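Side-chain contact in protein argonaute (Marinitoga piezophila, PDB 5I4A), which uses short 5'-hydroxyl RNA guides to bind complementary target DNA or RNA and cleave it: residues S116-L121 / N126-L131. Numbering follows the deposited sequence.
Sequences SEVFSL and NVNAHL
V118 and H130 pair across two antiparallel strands in linker L1, their side chains meeting on one face of the sheet. The backbones are tied by four hydrogen bonds. F119 and A129 form the hydrogen-bonded pair, with A129 N to F119 O at 2.9 Å. The return bond, F119 N to A129 O, is longer at 3.3 Å. L131 N to E117 O and L121 N to V127 O add one bond at each end. V118 and H130 are a non-hydrogen-bonded pair. V118 CG1, anti to the backbone N (chi1 -168°), sits over the centre of the imidazole, 3.6 Å from the ring centroid, a CH-pi contact. V118 CG2 lies nearer the rim, 3.3 Å from H130 ND1. H130 ND1 is hydrogen-bonded to S114 O, just before the segment. With an alanine here, V118 CG1 would probably lose the ring it packs on, and S114 O its bond to ND1. Strands 111-120 and 127-140 form a beta hairpin, and the second goes on to pair with strand 143-156. On the other sheet face A129 CB lies over the F119 ring, 3.9 Å from its centroid and off-centre. Beyond it, L121 CD1 meets V127 CG1 at 3.6 Å. Helix 222-231 packs on F119 and L121 through I228. At the opposite end, E117 CB rests 3.7 Å from L131 CD2, while the E117 carboxylate turns away to a salt bridge with K239.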
loop_
_atom_site.group_PDB
_atom_site.type_symbol
_atom_site.label_atom_id
_atom_site.label_comp_id
_atom_site.label_asym_id
_atom_site.label_seq_id
_atom_site.Cartn_x
_atom_site.Cartn_y
_atom_site.Cartn_z
ATOM N N SER A 116 19.196 -16.005 17.243
ATOM C CA SER A 116 20.644 -16.115 17.369
ATOM C C SER A 116 21.389 -14.983 16.683
ATOM O O SER A 116 22.447 -14.575 17.165
ATOM C CB SER A 116 21.137 -17.450 16.797
ATOM O OG SER A 116 21.244 -17.394 15.384
ATOM N N GLU A 117 20.856 -14.467 15.577
ATOM C CA GLU A 117 21.457 -13.336 14.873
ATOM C C GLU A 117 20.864 -12.035 15.414
ATOM O O GLU A 117 20.129 -11.309 14.744
ATOM C CB GLU A 117 21.245 -13.473 13.371
ATOM C CG GLU A 117 21.773 -14.775 12.804
ATOM C CD GLU A 117 23.253 -14.955 13.065
ATOM O OE1 GLU A 117 24.030 -14.039 12.721
ATOM O OE2 GLU A 117 23.636 -16.001 13.629
ATOM N N VAL A 118 21.197 -11.760 16.672
ATOM C CA VAL A 118 20.696 -10.598 17.395
ATOM C C VAL A 118 21.883 -9.815 17.937
ATOM O O VAL A 118 22.856 -10.405 18.422
ATOM C CB VAL A 118 19.752 -11.010 18.545
ATOM C CG1 VAL A 118 19.005 -9.802 19.091
ATOM C CG2 VAL A 118 18.787 -12.098 18.091
ATOM N N PHE A 119 21.806 -8.490 17.859
ATOM C CA PHE A 119 22.803 -7.635 18.485
ATOM C C PHE A 119 22.126 -6.404 19.063
ATOM O O PHE A 119 21.215 -5.838 18.452
ATOM C CB PHE A 119 23.918 -7.231 17.502
ATOM C CG PHE A 119 23.432 -6.495 16.280
ATOM C CD1 PHE A 119 23.310 -5.113 16.287
ATOM C CD2 PHE A 119 23.134 -7.182 15.115
ATOM C CE1 PHE A 119 22.877 -4.435 15.163
ATOM C CE2 PHE A 119 22.702 -6.509 13.987
ATOM C CZ PHE A 119 22.573 -5.135 14.011
ATOM N N SER A 120 22.561 -6.009 20.256
ATOM C CA SER A 120 22.061 -4.789 20.870
ATOM C C SER A 120 22.602 -3.576 20.126
ATOM O O SER A 120 23.750 -3.561 19.674
ATOM C CB SER A 120 22.466 -4.733 22.343
ATOM O OG SER A 120 21.940 -3.579 22.979
ATOM N N LEU A 121 21.762 -2.554 19.993
ATOM C CA LEU A 121 22.160 -1.346 19.288
ATOM C C LEU A 121 23.170 -0.559 20.112
ATOM O O LEU A 121 22.968 -0.336 21.310
ATOM C CB LEU A 121 20.937 -0.480 18.991
ATOM C CG LEU A 121 19.997 -0.962 17.882
ATOM C CD1 LEU A 121 18.784 -0.065 17.787
ATOM C CD2 LEU A 121 20.720 -0.993 16.558
ATOM N N ASN A 126 18.956 -0.725 25.263
ATOM C CA ASN A 126 17.744 -1.472 25.567
ATOM C C ASN A 126 17.007 -1.963 24.324
ATOM O O ASN A 126 15.888 -2.471 24.448
ATOM C CB ASN A 126 16.803 -0.619 26.421
ATOM C CG ASN A 126 17.432 -0.191 27.734
ATOM O OD1 ASN A 126 17.404 -0.927 28.720
ATOM N ND2 ASN A 126 18.000 1.010 27.753
ATOM N N VAL A 127 17.599 -1.839 23.138
ATOM C CA VAL A 127 16.950 -2.234 21.893
ATOM C C VAL A 127 17.761 -3.347 21.244
ATOM O O VAL A 127 18.988 -3.241 21.125
ATOM C CB VAL A 127 16.787 -1.043 20.931
ATOM C CG1 VAL A 127 16.097 -1.491 19.654
ATOM C CG2 VAL A 127 16.000 0.074 21.599
ATOM N N ASN A 128 17.074 -4.408 20.824
ATOM C CA ASN A 128 17.689 -5.528 20.126
ATOM C C ASN A 128 17.351 -5.460 18.642
ATOM O O ASN A 128 16.191 -5.248 18.273
ATOM C CB ASN A 128 17.218 -6.865 20.703
ATOM C CG ASN A 128 18.089 -7.351 21.842
ATOM O OD1 ASN A 128 17.595 -7.903 22.824
ATOM N ND2 ASN A 128 19.396 -7.153 21.714
ATOM N N ALA A 129 18.364 -5.644 17.800
ATOM C CA ALA A 129 18.189 -5.710 16.351
ATOM C C ALA A 129 18.219 -7.180 15.950
ATOM O O ALA A 129 19.282 -7.806 15.918
ATOM C CB ALA A 129 19.267 -4.907 15.631
ATOM N N HIS A 130 17.046 -7.730 15.650
ATOM C CA HIS A 130 16.916 -9.130 15.267
ATOM C C HIS A 130 16.934 -9.249 13.747
ATOM O O HIS A 130 16.082 -8.670 13.065
ATOM C CB HIS A 130 15.623 -9.722 15.820
ATOM C CG HIS A 130 15.534 -9.719 17.315
ATOM N ND1 HIS A 130 15.722 -10.854 18.074
ATOM C CD2 HIS A 130 15.257 -8.723 18.190
ATOM C CE1 HIS A 130 15.574 -10.557 19.352
ATOM N NE2 HIS A 130 15.291 -9.271 19.450
ATOM N N LEU A 131 17.902 -9.997 13.222
ATOM C CA LEU A 131 17.870 -10.357 11.812
ATOM C C LEU A 131 16.587 -11.121 11.519
ATOM O O LEU A 131 16.238 -12.067 12.229
ATOM C CB LEU A 131 19.097 -11.194 11.447
ATOM C CG LEU A 131 19.170 -11.852 10.065
ATOM C CD1 LEU A 131 18.958 -10.847 8.945
ATOM C CD2 LEU A 131 20.507 -12.558 9.896
#